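Local coordinates for D-glyceraldehyde dehydrogenase (NADP(+)) (Thermoplasma acidophilum, PDB 5IZD), which oxidises D-glyceraldehyde to (R)-glycerate with NADP(+) in the non-phosphorylated Entner-Doudoroff pathway, working as a homotetramer built as a dimer of dimers, at residues Gly9-Ser14 against Ile184-Val189; Ala48-Phe53 against His215-Leu220; Ile67-Lys72 against Tyr110-Ala115; Leu163-Thr168 against Glu466-Lys471. One frame throughout, in Å; residues are numbered along the deposited sequence.

Contact 1. Residues Gly9-Ser14 against Ile184-Val189; sequences GQWVNS and IVRKFV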
loop_
_atom_site.group_PDB
_atom_site.type_symbol
_atom_site.label_atom_id
_atom_site.label_comp_id
_atom_site.label_asym_id
_atom_site.label_seq_id
_atom_site.Cartn_x
_atom_site.Cartn_y
_atom_site.Cartn_z
ATOM N N GLY A 9 12.808 27.346 -22.663
ATOM C CA GLY A 9 13.871 27.921 -21.869
ATOM C C GLY A 9 14.212 29.391 -22.100
ATOM O O GLY A 9 15.235 29.818 -21.625
ATOM N N GLN A 10 13.328 30.138 -22.777
ATOM C CA GLN A 10 13.431 31.588 -23.014
ATOM C C GLN A 10 12.136 32.330 -22.630
ATOM O O GLN A 10 11.020 31.820 -22.857
ATOM C CB GLN A 10 13.664 31.869 -24.498
ATOM C CG GLN A 10 14.488 30.866 -25.275
ATOM C CD GLN A 10 14.793 31.401 -26.667
ATOM O OE1 GLN A 10 13.877 31.704 -27.438
ATOM N NE2 GLN A 10 16.073 31.620 -26.966
ATOM N N TRP A 11 12.283 33.524 -22.072
ATOM C CA TRP A 11 11.167 34.470 -21.951
ATOM C C TRP A 11 10.922 35.179 -23.281
ATOM O O TRP A 11 11.826 35.787 -23.786
ATOM C CB TRP A 11 11.444 35.530 -20.879
ATOM C CG TRP A 11 11.534 34.883 -19.556
ATOM C CD1 TRP A 11 12.673 34.520 -18.893
ATOM C CD2 TRP A 11 10.429 34.444 -18.744
ATOM N NE1 TRP A 11 12.337 33.869 -17.717
ATOM C CE2 TRP A 11 10.971 33.841 -17.591
ATOM C CE3 TRP A 11 9.039 34.534 -18.868
ATOM C CZ2 TRP A 11 10.173 33.352 -16.559
ATOM C CZ3 TRP A 11 8.245 34.042 -17.848
ATOM C CH2 TRP A 11 8.811 33.428 -16.712
ATOM N N VAL A 12 9.721 35.094 -23.843
ATOM C CA VAL A 12 9.417 35.628 -25.187
ATOM C C VAL A 12 8.057 36.345 -25.186
ATOM O O VAL A 12 7.230 36.183 -24.246
ATOM C CB VAL A 12 9.417 34.525 -26.283
ATOM C CG1 VAL A 12 10.786 33.858 -26.425
ATOM C CG2 VAL A 12 8.417 33.433 -25.952
ATOM N N ASN A 13 7.842 37.140 -26.233
ATOM C CA ASN A 13 6.565 37.785 -26.521
ATOM C C ASN A 13 5.720 36.801 -27.313
ATOM O O ASN A 13 6.240 35.838 -27.855
ATOM C CB ASN A 13 6.764 39.023 -27.397
ATOM C CG ASN A 13 7.584 40.086 -26.721
ATOM O OD1 ASN A 13 7.413 40.337 -25.519
ATOM N ND2 ASN A 13 8.481 40.759 -27.496
ATOM N N SER A 14 4.413 37.044 -27.353
ATOM C CA SER A 14 3.506 36.324 -28.238
ATOM C C SER A 14 4.009 36.474 -29.656
ATOM O O SER A 14 4.483 37.536 -29.974
ATOM C CB SER A 14 2.127 36.986 -28.223
ATOM O OG SER A 14 1.248 36.197 -29.030
ATOM N N ILE A 184 6.011 32.343 -9.857
ATOM C CA ILE A 184 6.338 30.991 -9.405
ATOM C C ILE A 184 7.179 30.266 -10.424
ATOM O O ILE A 184 8.209 29.712 -10.065
ATOM C CB ILE A 184 5.058 30.188 -9.070
ATOM C CG1 ILE A 184 4.450 30.773 -7.802
ATOM C CG2 ILE A 184 5.371 28.715 -8.844
ATOM C CD1 ILE A 184 3.014 30.418 -7.588
ATOM N N VAL A 185 6.767 30.338 -11.687
ATOM C CA VAL A 185 7.490 29.755 -12.803
ATOM C C VAL A 185 8.939 30.236 -12.846
ATOM O O VAL A 185 9.855 29.432 -13.052
ATOM C CB VAL A 185 6.779 30.042 -14.157
ATOM C CG1 VAL A 185 7.667 29.696 -15.350
ATOM C CG2 VAL A 185 5.466 29.234 -14.241
ATOM N N ARG A 186 9.123 31.540 -12.668
ATOM C CA ARG A 186 10.459 32.155 -12.682
ATOM C C ARG A 186 11.280 31.562 -11.525
ATOM O O ARG A 186 12.433 31.217 -11.738
ATOM C CB ARG A 186 10.373 33.686 -12.635
ATOM C CG ARG A 186 11.714 34.458 -12.743
ATOM C CD ARG A 186 11.499 35.966 -12.902
ATOM N NE ARG A 186 10.894 36.327 -14.202
ATOM C CZ ARG A 186 11.553 36.519 -15.365
ATOM N NH1 ARG A 186 12.885 36.408 -15.467
ATOM N NH2 ARG A 186 10.860 36.844 -16.473
ATOM N N LYS A 187 10.676 31.337 -10.347
ATOM C CA LYS A 187 11.410 30.699 -9.249
ATOM C C LYS A 187 11.868 29.274 -9.593
ATOM O O LYS A 187 12.985 28.899 -9.279
ATOM C CB LYS A 187 10.637 30.776 -7.921
ATOM C CG LYS A 187 10.509 32.204 -7.394
ATOM C CD LYS A 187 11.803 32.691 -6.751
ATOM C CE LYS A 187 11.758 34.192 -6.503
ATOM N NZ LYS A 187 11.965 34.929 -7.786
ATOM N N PHE A 188 11.019 28.500 -10.252
ATOM C CA PHE A 188 11.408 27.180 -10.743
ATOM C C PHE A 188 12.551 27.250 -11.767
ATOM O O PHE A 188 13.538 26.444 -11.702
ATOM C CB PHE A 188 10.195 26.436 -11.307
ATOM C CG PHE A 188 9.446 25.706 -10.278
ATOM C CD1 PHE A 188 8.492 26.354 -9.526
ATOM C CD2 PHE A 188 9.737 24.379 -9.999
ATOM C CE1 PHE A 188 7.764 25.678 -8.562
ATOM C CE2 PHE A 188 9.020 23.710 -9.018
ATOM C CZ PHE A 188 8.036 24.366 -8.289
ATOM N N VAL A 189 12.431 28.205 -12.691
ATOM C CA VAL A 189 13.533 28.520 -13.614
ATOM C C VAL A 189 14.848 28.866 -12.871
ATOM O O VAL A 189 15.891 28.207 -13.106
ATOM C CB VAL A 189 13.183 29.621 -14.656
ATOM C CG1 VAL A 189 14.381 29.914 -15.561
ATOM C CG2 VAL A 189 12.048 29.131 -15.536
#
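Arg186 lays its guanidinium flat on one face of the Trp11 indole, the planes only 16° apart and the group centres 3.8 Å from each other. This stack is the tight part of the contact: NH2 sits over the middle of the ring system, 3.2 Å from Trp11 CE2, while CZ stands above the five-membered ring, 27° off its normal, within cation-pi geometry. Trp11 NE1 and Arg186 NH1, 3.4 Å apart, are both donors, so the pair is held by stacking and charge. A bend at chi3 (-68°) folds the otherwise extended arginine chain back over the indole. The contact joins the N-terminal four-stranded sheet, of which strand 10-12 is an outermost member, to helix 178-190 of the aldehyde dehydrogenase fold's coenzyme-binding region. On the buried side the touch is looser, a single approach of Val185 CG1 to Trp11 CH2 at 4.1 Å; Val185 also packs on Leu198 and Phe200 of strand 198-200. Trp11 and Arg186 both remain partly exposed, which puts the stack at the solvent side. A leucine in place of Trp11 would probably leave the guanidinium without its aromatic platform and free to swing into solvent.

Contact 2. Residues Ala48-Phe53 against His215-Leu220; sequences AAEDAF and HKKVNL
Lys217 reaches across to Glu50 and closes a salt bridge, NZ to OE1 at 2.7 Å, the one direct link between the two segments. Both side chains are stretched out, and they meet at about a right angle. Glu50 leaves helix 39-77 with CG trans to the backbone N (chi1 -175°) and stays straight through chi2, which carries its carboxylate off the helix surface. The lysine starts with CG anti to its carbonyl carbon (chi1 -54°), at the edge of the His215 ring and in its plane, and runs extended from there. Its NZ meets OE1 on the syn side but 32° out of the carboxylate plane, and OE2 lies farther off, 3.9 Å from NZ, so the grip is one-pronged. Asp47, a turn earlier on the same helix, gives NZ a second salt bridge. With a glutamine at Glu50 the ammonium would probably lose the charge of this carboxylate and depend on Asp47 for its salt bridge. Behind the lysine, His215 to Val218 form a type I beta turn, to which Lys217 N adds a weak bond to His215 ND1. The arrangement is a surface salt bridge between the long N-terminal helix and the turn that links helix 205-214 to strand 220-224, a helix-to-strand connection of the Rossmann-like coenzyme domain.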
loop_
_atom_site.group_PDB
_atom_site.type_symbol
_atom_site.label_atom_id
_atom_site.label_comp_id
_atom_site.label_asym_id
_atom_site.label_seq_id
_atom_site.Cartn_x
_atom_site.Cartn_y
_atom_site.Cartn_z
ATOM N N ALA A 48 8.679 21.654 -27.099
ATOM C CA ALA A 48 9.753 21.712 -26.090
ATOM C C ALA A 48 9.548 20.680 -24.921
ATOM O O ALA A 48 10.484 19.997 -24.532
ATOM C CB ALA A 48 9.900 23.105 -25.536
ATOM N N ALA A 49 8.334 20.577 -24.389
ATOM C CA ALA A 49 8.022 19.569 -23.397
ATOM C C ALA A 49 8.287 18.154 -23.916
ATOM O O ALA A 49 8.873 17.332 -23.196
ATOM C CB ALA A 49 6.577 19.725 -22.926
ATOM N N GLU A 50 7.885 17.849 -25.148
ATOM C CA GLU A 50 8.205 16.521 -25.717
ATOM C C GLU A 50 9.708 16.252 -25.800
ATOM O O GLU A 50 10.194 15.181 -25.419
ATOM C CB GLU A 50 7.614 16.348 -27.108
ATOM C CG GLU A 50 7.794 14.952 -27.699
ATOM C CD GLU A 50 7.151 14.820 -29.076
ATOM O OE1 GLU A 50 7.360 15.698 -29.903
ATOM O OE2 GLU A 50 6.401 13.858 -29.351
ATOM N N ASP A 51 10.442 17.206 -26.330
ATOM C CA ASP A 51 11.869 17.029 -26.495
ATOM C C ASP A 51 12.632 16.988 -25.156
ATOM O O ASP A 51 13.640 16.344 -25.074
ATOM C CB ASP A 51 12.446 18.104 -27.442
ATOM C CG ASP A 51 11.819 18.060 -28.880
ATOM O OD1 ASP A 51 11.251 17.025 -29.325
ATOM O OD2 ASP A 51 11.919 19.097 -29.576
ATOM N N ALA A 52 12.148 17.619 -24.101
ATOM C CA ALA A 52 12.809 17.529 -22.816
ATOM C C ALA A 52 12.442 16.233 -22.023
ATOM O O ALA A 52 13.090 15.939 -21.041
ATOM C CB ALA A 52 12.468 18.767 -21.997
ATOM N N PHE A 53 11.430 15.484 -22.455
ATOM C CA PHE A 53 10.816 14.432 -21.639
ATOM C C PHE A 53 11.785 13.349 -21.189
ATOM O O PHE A 53 11.894 13.120 -19.986
ATOM C CB PHE A 53 9.572 13.787 -22.301
ATOM C CG PHE A 53 9.083 12.541 -21.567
ATOM C CD1 PHE A 53 8.494 12.655 -20.325
ATOM C CD2 PHE A 53 9.303 11.258 -22.068
ATOM C CE1 PHE A 53 8.100 11.537 -19.605
ATOM C CE2 PHE A 53 8.892 10.125 -21.355
ATOM C CZ PHE A 53 8.294 10.270 -20.116
ATOM N N HIS A 215 -4.639 18.653 -28.362
ATOM C CA HIS A 215 -3.385 18.469 -29.096
ATOM C C HIS A 215 -2.901 16.999 -29.042
ATOM O O HIS A 215 -2.869 16.423 -27.964
ATOM C CB HIS A 215 -2.320 19.391 -28.469
ATOM C CG HIS A 215 -1.119 19.618 -29.324
ATOM N ND1 HIS A 215 -0.124 18.682 -29.454
ATOM C CD2 HIS A 215 -0.717 20.690 -30.047
ATOM C CE1 HIS A 215 0.824 19.144 -30.250
ATOM N NE2 HIS A 215 0.498 20.369 -30.610
ATOM N N LYS A 216 -2.493 16.446 -30.181
ATOM C CA LYS A 216 -2.166 15.014 -30.327
ATOM C C LYS A 216 -1.108 14.515 -29.326
ATOM O O LYS A 216 -1.112 13.320 -28.960
ATOM C CB LYS A 216 -1.732 14.663 -31.786
ATOM C CG LYS A 216 -2.783 14.903 -32.892
ATOM N N LYS A 217 -0.221 15.409 -28.888
ATOM C CA LYS A 217 0.908 15.076 -27.996
ATOM C C LYS A 217 0.670 15.226 -26.471
ATOM O O LYS A 217 1.548 14.912 -25.679
ATOM C CB LYS A 217 2.138 15.930 -28.384
ATOM C CG LYS A 217 2.547 15.824 -29.866
ATOM C CD LYS A 217 3.765 16.678 -30.163
ATOM C CE LYS A 217 4.320 16.379 -31.548
ATOM N NZ LYS A 217 5.672 16.984 -31.564
ATOM N N VAL A 218 -0.483 15.747 -26.071
ATOM C CA VAL A 218 -0.790 15.947 -24.660
ATOM C C VAL A 218 -1.180 14.622 -24.041
ATOM O O VAL A 218 -1.996 13.897 -24.594
ATOM C CB VAL A 218 -1.882 17.039 -24.503
ATOM C CG1 VAL A 218 -2.433 17.107 -23.100
ATOM C CG2 VAL A 218 -1.276 18.369 -24.825
ATOM N N ASN A 219 -0.616 14.293 -22.881
ATOM C CA ASN A 219 -0.936 12.995 -22.258
ATOM C C ASN A 219 -1.838 13.063 -21.022
ATOM O O ASN A 219 -2.520 12.061 -20.666
ATOM C CB ASN A 219 0.369 12.289 -21.899
ATOM C CG ASN A 219 1.273 12.056 -23.113
ATOM O OD1 ASN A 219 2.410 12.534 -23.149
ATOM N ND2 ASN A 219 0.765 11.346 -24.116
ATOM N N LEU A 220 -1.817 14.225 -20.353
ATOM C CA LEU A 220 -2.528 14.414 -19.091
ATOM C C LEU A 220 -2.896 15.914 -18.956
ATOM O O LEU A 220 -2.130 16.824 -19.368
ATOM C CB LEU A 220 -1.698 13.915 -17.911
ATOM C CG LEU A 220 -2.320 13.945 -16.499
ATOM C CD1 LEU A 220 -1.609 12.973 -15.595
ATOM C CD2 LEU A 220 -2.149 15.377 -15.911
#

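Contact 3. Residues Ile67-Lys72 against Tyr110-Ala115; sequences IIYRAK and YYAEWA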
loop_
_atom_site.group_PDB
_atom_site.type_symbol
_atom_site.label_atom_id
_atom_site.label_comp_id
_atom_site.label_asym_id
_atom_site.label_seq_id
_atom_site.Cartn_x
_atom_site.Cartn_y
_atom_site.Cartn_z
ATOM N N ILE A 67 16.010 20.072 -7.237
ATOM C CA ILE A 67 15.615 21.273 -8.017
ATOM C C ILE A 67 14.303 21.836 -7.450
ATOM O O ILE A 67 14.199 23.032 -7.235
ATOM C CB ILE A 67 15.410 20.949 -9.517
ATOM C CG1 ILE A 67 16.724 20.549 -10.177
ATOM C CG2 ILE A 67 14.781 22.146 -10.224
ATOM C CD1 ILE A 67 16.572 19.853 -11.537
ATOM N N ILE A 68 13.332 20.970 -7.164
ATOM C CA ILE A 68 12.062 21.436 -6.607
ATOM C C ILE A 68 12.230 22.044 -5.204
ATOM O O ILE A 68 11.555 23.091 -4.892
ATOM C CB ILE A 68 10.994 20.315 -6.597
ATOM C CG1 ILE A 68 10.635 19.887 -8.031
ATOM C CG2 ILE A 68 9.736 20.704 -5.811
ATOM C CD1 ILE A 68 10.069 18.494 -8.137
ATOM N N TYR A 69 13.102 21.441 -4.378
ATOM C CA TYR A 69 13.393 21.999 -3.038
ATOM C C TYR A 69 14.065 23.411 -3.094
ATOM O O TYR A 69 13.760 24.301 -2.305
ATOM C CB TYR A 69 14.278 21.059 -2.194
ATOM C CG TYR A 69 13.611 19.787 -1.625
ATOM C CD1 TYR A 69 12.444 19.847 -0.869
ATOM C CD2 TYR A 69 14.198 18.524 -1.823
ATOM C CE1 TYR A 69 11.895 18.700 -0.292
ATOM C CE2 TYR A 69 13.635 17.354 -1.299
ATOM C CZ TYR A 69 12.478 17.442 -0.548
ATOM O OH TYR A 69 11.945 16.305 0.001
ATOM N N ARG A 70 14.931 23.589 -4.072
ATOM C CA ARG A 70 15.629 24.829 -4.349
ATOM C C ARG A 70 14.562 25.886 -4.638
ATOM O O ARG A 70 14.563 26.898 -4.019
ATOM C CB ARG A 70 16.560 24.639 -5.523
ATOM C CG ARG A 70 17.820 25.486 -5.479
ATOM C CD ARG A 70 19.058 24.634 -5.752
ATOM N NE ARG A 70 19.070 24.224 -7.129
ATOM C CZ ARG A 70 19.567 23.091 -7.568
ATOM N NH1 ARG A 70 19.515 22.824 -8.852
ATOM N NH2 ARG A 70 20.126 22.245 -6.724
ATOM N N ALA A 71 13.647 25.599 -5.556
ATOM C CA ALA A 71 12.484 26.476 -5.856
ATOM C C ALA A 71 11.706 26.846 -4.611
ATOM O O ALA A 71 11.448 28.003 -4.356
ATOM C CB ALA A 71 11.550 25.880 -6.875
ATOM N N LYS A 72 11.373 25.846 -3.814
ATOM C CA LYS A 72 10.780 26.124 -2.524
ATOM C C LYS A 72 11.590 27.154 -1.690
ATOM O O LYS A 72 11.001 28.121 -1.235
ATOM C CB LYS A 72 10.589 24.889 -1.692
ATOM C CG LYS A 72 9.616 25.162 -0.557
ATOM C CD LYS A 72 9.853 24.293 0.633
ATOM C CE LYS A 72 11.157 24.567 1.326
ATOM N NZ LYS A 72 11.116 23.774 2.578
ATOM N N TYR A 110 5.899 19.106 0.536
ATOM C CA TYR A 110 5.192 17.848 0.687
ATOM C C TYR A 110 5.325 16.985 -0.572
ATOM O O TYR A 110 5.660 15.803 -0.456
ATOM C CB TYR A 110 3.735 18.078 0.995
ATOM C CG TYR A 110 2.918 16.795 0.952
ATOM C CD1 TYR A 110 2.814 15.945 2.085
ATOM C CD2 TYR A 110 2.229 16.424 -0.220
ATOM C CE1 TYR A 110 2.048 14.778 2.033
ATOM C CE2 TYR A 110 1.519 15.233 -0.284
ATOM C CZ TYR A 110 1.430 14.425 0.849
ATOM O OH TYR A 110 0.709 13.272 0.735
ATOM N N TYR A 111 5.106 17.566 -1.762
ATOM C CA TYR A 111 5.183 16.782 -2.982
ATOM C C TYR A 111 6.601 16.322 -3.296
ATOM O O TYR A 111 6.807 15.155 -3.730
ATOM C CB TYR A 111 4.553 17.481 -4.181
ATOM C CG TYR A 111 3.049 17.541 -4.107
ATOM C CD1 TYR A 111 2.292 16.396 -4.132
ATOM C CD2 TYR A 111 2.382 18.748 -4.009
ATOM C CE1 TYR A 111 0.933 16.427 -4.034
ATOM C CE2 TYR A 111 1.011 18.809 -3.948
ATOM C CZ TYR A 111 0.278 17.636 -3.971
ATOM O OH TYR A 111 -1.112 17.635 -3.880
ATOM N N ALA A 112 7.575 17.205 -3.082
ATOM C CA ALA A 112 8.965 16.838 -3.255
ATOM C C ALA A 112 9.402 15.718 -2.316
ATOM O O ALA A 112 10.209 14.879 -2.717
ATOM C CB ALA A 112 9.881 18.043 -3.145
ATOM N N GLU A 113 8.831 15.645 -1.112
ATOM C CA GLU A 113 9.150 14.516 -0.171
ATOM C C GLU A 113 8.757 13.109 -0.628
ATOM O O GLU A 113 9.202 12.109 -0.036
ATOM C CB GLU A 113 8.573 14.771 1.226
ATOM C CG GLU A 113 9.193 15.985 1.988
ATOM C CD GLU A 113 8.393 16.397 3.216
ATOM O OE1 GLU A 113 7.192 16.070 3.233
ATOM O OE2 GLU A 113 8.913 17.011 4.185
ATOM N N TRP A 114 8.009 13.023 -1.703
ATOM C CA TRP A 114 7.626 11.758 -2.284
ATOM C C TRP A 114 8.731 11.124 -3.130
ATOM O O TRP A 114 8.551 10.068 -3.659
ATOM C CB TRP A 114 6.343 11.867 -3.064
ATOM C CG TRP A 114 5.162 11.791 -2.231
ATOM C CD1 TRP A 114 4.325 12.772 -1.965
ATOM C CD2 TRP A 114 4.646 10.632 -1.575
ATOM N NE1 TRP A 114 3.323 12.347 -1.178
ATOM C CE2 TRP A 114 3.500 11.022 -0.913
ATOM C CE3 TRP A 114 5.058 9.310 -1.476
ATOM C CZ2 TRP A 114 2.742 10.142 -0.169
ATOM C CZ3 TRP A 114 4.316 8.451 -0.725
ATOM C CH2 TRP A 114 3.180 8.861 -0.083
ATOM N N ALA A 115 9.870 11.783 -3.238
ATOM C CA ALA A 115 10.989 11.253 -3.986
ATOM C C ALA A 115 11.377 9.807 -3.540
ATOM O O ALA A 115 11.462 9.502 -2.365
ATOM C CB ALA A 115 12.186 12.193 -3.903
#
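Ala112 presses its methyl group onto one face of the Tyr69 ring, a CH-pi contact with CB 3.8 Å from the ring centroid and 23° off the normal. This is helix-to-helix packing in the aldehyde dehydrogenase fold, between the long helix 39-77 and the C-terminal part of helix 94-112. The methyl lies toward the rim of the ring rather than over its middle, and CE1 of Tyr69 is the ring atom nearest to it, 3.6 Å from Ala112 CB. Ile68 meets the same methyl with its CG2 branch, which lies trans to the isoleucine's backbone N, at 3.8 Å from Ala112 CB. One small residue is thus held between a branched aliphatic side chain and an aromatic face, with the two backbones close enough that the CA atoms of Ile68 and Ala112 are 6.5 Å apart.

Beyond the methyl, the tyrosine hydroxyl reaches past Ala112 to the flank of Glu113, where OH lies 3.4 Å from CG. Its hydrogen bond runs to Glu113 of the third subunit, and the Glu113 described here returns the same bond through OE2 to Tyr69 of that subunit. OE1 of Glu113 also makes a salt bridge with Lys117 of the third subunit, while Gln109 of its own chain donates NE2 to OE2. The contact therefore sits at a subunit interface. Farther out, Ile68 packs on Leu163 and Leu164 of helix 153-164. Ala112 to Ala115 form a type I beta turn, with Ala115 N bonded to Ala112 O at 3.2 Å.

Contact 4. Residues Leu163-Thr168 against Glu466-Lys471; sequences LLTGNT and EYLKLK
Thr165 and Leu468 bring the backbones nearest, CA to CA 6.6 Å, where helix 153-164 ends in a Schellman motif at Gly166, whose positive phi turns the chain away, and segment 466-471 runs into strand 468-476. Asn167 makes the polar link: its ND2 donates to Tyr467 O at 3.1 Å with an almost straight N-H...O angle of 171°. The acceptor lies close to the plane of the asparagine amide, though the donor is tilted 20° from the carbonyl plane of Tyr467. ND2 also bonds to Ala162 O and OD1 accepts from Gly140 N, so both ends of the amide are engaged and its rotation is fixed.

Thr165 fills the space beside this bond. Its OG1 lies between the backbone N and the carbonyl carbon (chi1 55°), which turns the hydroxyl back to the helix, where the carbonyls Pro161 O and Ala162 O share its one proton; across the contact it rests 3.4 Å from Tyr467 CB. The methyl, on the other branch, faces Leu468: CG2 comes to 3.7 Å from Leu468 CG, and Leu468 CD2 packs at 3.7 Å against Thr165 CB. The tyrosine ring itself leads away, its OH bonded to Thr222 and its side chain packed against Ile245, assigned to the NADP(+) site by similarity to relatives. Asn167 thus bonds at once to the last turn of helix 153-164 (Ala162 O), to strand 130-145 (Gly140 N) and to the residue leading into strand 468-476 (Tyr467 O), so its buried amide is satisfied at both ends.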
loop_
_atom_site.group_PDB
_atom_site.type_symbol
_atom_site.label_atom_id
_atom_site.label_comp_id
_atom_site.label_asym_id
_atom_site.label_seq_id
_atom_site.Cartn_x
_atom_site.Cartn_y
_atom_site.Cartn_z
ATOM N N LEU A 163 6.013 17.555 -11.821
ATOM C CA LEU A 163 7.458 17.561 -11.977
ATOM C C LEU A 163 8.176 16.484 -11.158
ATOM O O LEU A 163 9.102 15.869 -11.646
ATOM C CB LEU A 163 8.019 18.956 -11.651
ATOM C CG LEU A 163 7.587 20.045 -12.650
ATOM C CD1 LEU A 163 7.968 21.440 -12.124
ATOM C CD2 LEU A 163 8.162 19.905 -14.053
ATOM N N LEU A 164 7.767 16.246 -9.916
ATOM C CA LEU A 164 8.453 15.288 -9.077
ATOM C C LEU A 164 8.397 13.922 -9.743
ATOM O O LEU A 164 9.422 13.228 -9.809
ATOM C CB LEU A 164 7.858 15.283 -7.665
ATOM C CG LEU A 164 8.452 14.340 -6.619
ATOM C CD1 LEU A 164 8.077 12.845 -6.761
ATOM C CD2 LEU A 164 9.937 14.524 -6.581
ATOM N N THR A 165 7.212 13.584 -10.280
ATOM C CA THR A 165 6.990 12.325 -10.936
ATOM C C THR A 165 7.633 12.167 -12.312
ATOM O O THR A 165 7.532 11.113 -12.890
ATOM C CB THR A 165 5.475 11.998 -11.003
ATOM O OG1 THR A 165 4.756 13.046 -11.621
ATOM C CG2 THR A 165 4.938 11.766 -9.612
ATOM N N GLY A 166 8.273 13.211 -12.846
ATOM C CA GLY A 166 9.038 13.090 -14.088
ATOM C C GLY A 166 8.289 13.511 -15.355
ATOM O O GLY A 166 8.753 13.197 -16.425
ATOM N N ASN A 167 7.142 14.200 -15.233
ATOM C CA ASN A 167 6.428 14.713 -16.366
ATOM C C ASN A 167 6.998 16.069 -16.708
ATOM O O ASN A 167 7.509 16.750 -15.824
ATOM C CB ASN A 167 4.947 14.886 -16.100
ATOM C CG ASN A 167 4.253 13.577 -15.733
ATOM O OD1 ASN A 167 3.829 12.802 -16.614
ATOM N ND2 ASN A 167 4.099 13.332 -14.412
ATOM N N THR A 168 6.875 16.455 -17.973
ATOM C CA THR A 168 7.218 17.815 -18.403
ATOM C C THR A 168 5.911 18.557 -18.460
ATOM O O THR A 168 4.831 17.910 -18.521
ATOM C CB THR A 168 7.895 17.854 -19.765
ATOM O OG1 THR A 168 7.067 17.182 -20.698
ATOM C CG2 THR A 168 9.225 17.146 -19.692
ATOM N N GLU A 466 -1.710 10.070 -9.320
ATOM C CA GLU A 466 -2.480 10.366 -10.524
ATOM C C GLU A 466 -1.583 10.798 -11.663
ATOM O O GLU A 466 -2.001 10.721 -12.826
ATOM C CB GLU A 466 -3.571 11.446 -10.311
ATOM C CG GLU A 466 -4.666 11.090 -9.293
ATOM C CD GLU A 466 -5.636 9.950 -9.682
ATOM O OE1 GLU A 466 -5.473 9.263 -10.731
ATOM O OE2 GLU A 466 -6.599 9.742 -8.896
ATOM N N TYR A 467 -0.373 11.244 -11.353
ATOM C CA TYR A 467 0.577 11.673 -12.393
ATOM C C TYR A 467 1.560 10.582 -12.877
ATOM O O TYR A 467 2.461 10.833 -13.706
ATOM C CB TYR A 467 1.365 12.872 -11.869
ATOM C CG TYR A 467 0.507 14.105 -11.638
ATOM C CD1 TYR A 467 0.278 15.013 -12.668
ATOM C CD2 TYR A 467 -0.083 14.377 -10.382
ATOM C CE1 TYR A 467 -0.476 16.180 -12.460
ATOM C CE2 TYR A 467 -0.858 15.529 -10.177
ATOM C CZ TYR A 467 -1.035 16.433 -11.209
ATOM O OH TYR A 467 -1.819 17.551 -11.026
ATOM N N LEU A 468 1.384 9.378 -12.342
ATOM C CA LEU A 468 2.154 8.203 -12.751
ATOM C C LEU A 468 1.226 7.196 -13.423
ATOM O O LEU A 468 0.095 6.950 -12.977
ATOM C CB LEU A 468 2.813 7.581 -11.525
ATOM C CG LEU A 468 3.887 8.424 -10.867
ATOM C CD1 LEU A 468 4.188 7.900 -9.461
ATOM C CD2 LEU A 468 5.152 8.368 -11.695
ATOM N N LYS A 469 1.736 6.603 -14.504
ATOM C CA LYS A 469 1.087 5.491 -15.176
ATOM C C LYS A 469 1.720 4.156 -14.799
ATOM O O LYS A 469 2.937 4.023 -14.883
ATOM C CB LYS A 469 1.205 5.678 -16.680
ATOM C CG LYS A 469 0.439 4.638 -17.474
ATOM C CD LYS A 469 -1.039 4.981 -17.455
ATOM C CE LYS A 469 -1.850 3.894 -18.118
ATOM N NZ LYS A 469 -3.248 4.405 -18.095
ATOM N N LEU A 470 0.895 3.185 -14.465
ATOM C CA LEU A 470 1.326 1.845 -14.138
ATOM C C LEU A 470 1.430 1.088 -15.454
ATOM O O LEU A 470 0.565 1.186 -16.253
ATOM C CB LEU A 470 0.310 1.191 -13.225
ATOM C CG LEU A 470 0.679 0.011 -12.324
ATOM C CD1 LEU A 470 1.902 0.185 -11.481
ATOM C CD2 LEU A 470 -0.466 -0.436 -11.444
ATOM N N LYS A 471 2.500 0.356 -15.685
ATOM C CA LYS A 471 2.662 -0.454 -16.923
ATOM C C LYS A 471 3.182 -1.814 -16.461
ATOM O O LYS A 471 3.882 -1.858 -15.451
ATOM C CB LYS A 471 3.661 0.230 -17.879
ATOM C CG LYS A 471 5.092 0.112 -17.469
ATOM C CD LYS A 471 6.045 1.034 -18.167
ATOM C CE LYS A 471 6.069 0.983 -19.678
ATOM N NZ LYS A 471 6.650 -0.260 -20.269
#

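In the fold
Contacts 1, 2 and 3 open in that order along the chain, at residues 9-14, 48-53 and 67-72, with contact 4 last; contact 3 is nested inside the loops closed by contacts 1 and 2, while contact 4 crosses both of those. Helix 39-77 serves contacts 2 and 3. The centres lie between 13 Å (contacts 2 and 4) and 22 Å apart. Contact 4 touches all three others: Leu163 meets Phe188 of contact 1, Thr168 meets Ala49 and Phe53 of contact 2, and Leu164 packs on Tyr111 of contact 3. Together they tie the N-terminal sheet and helices to the coenzyme-binding region and the C-terminal strand 468-476, with subunit interfaces close by.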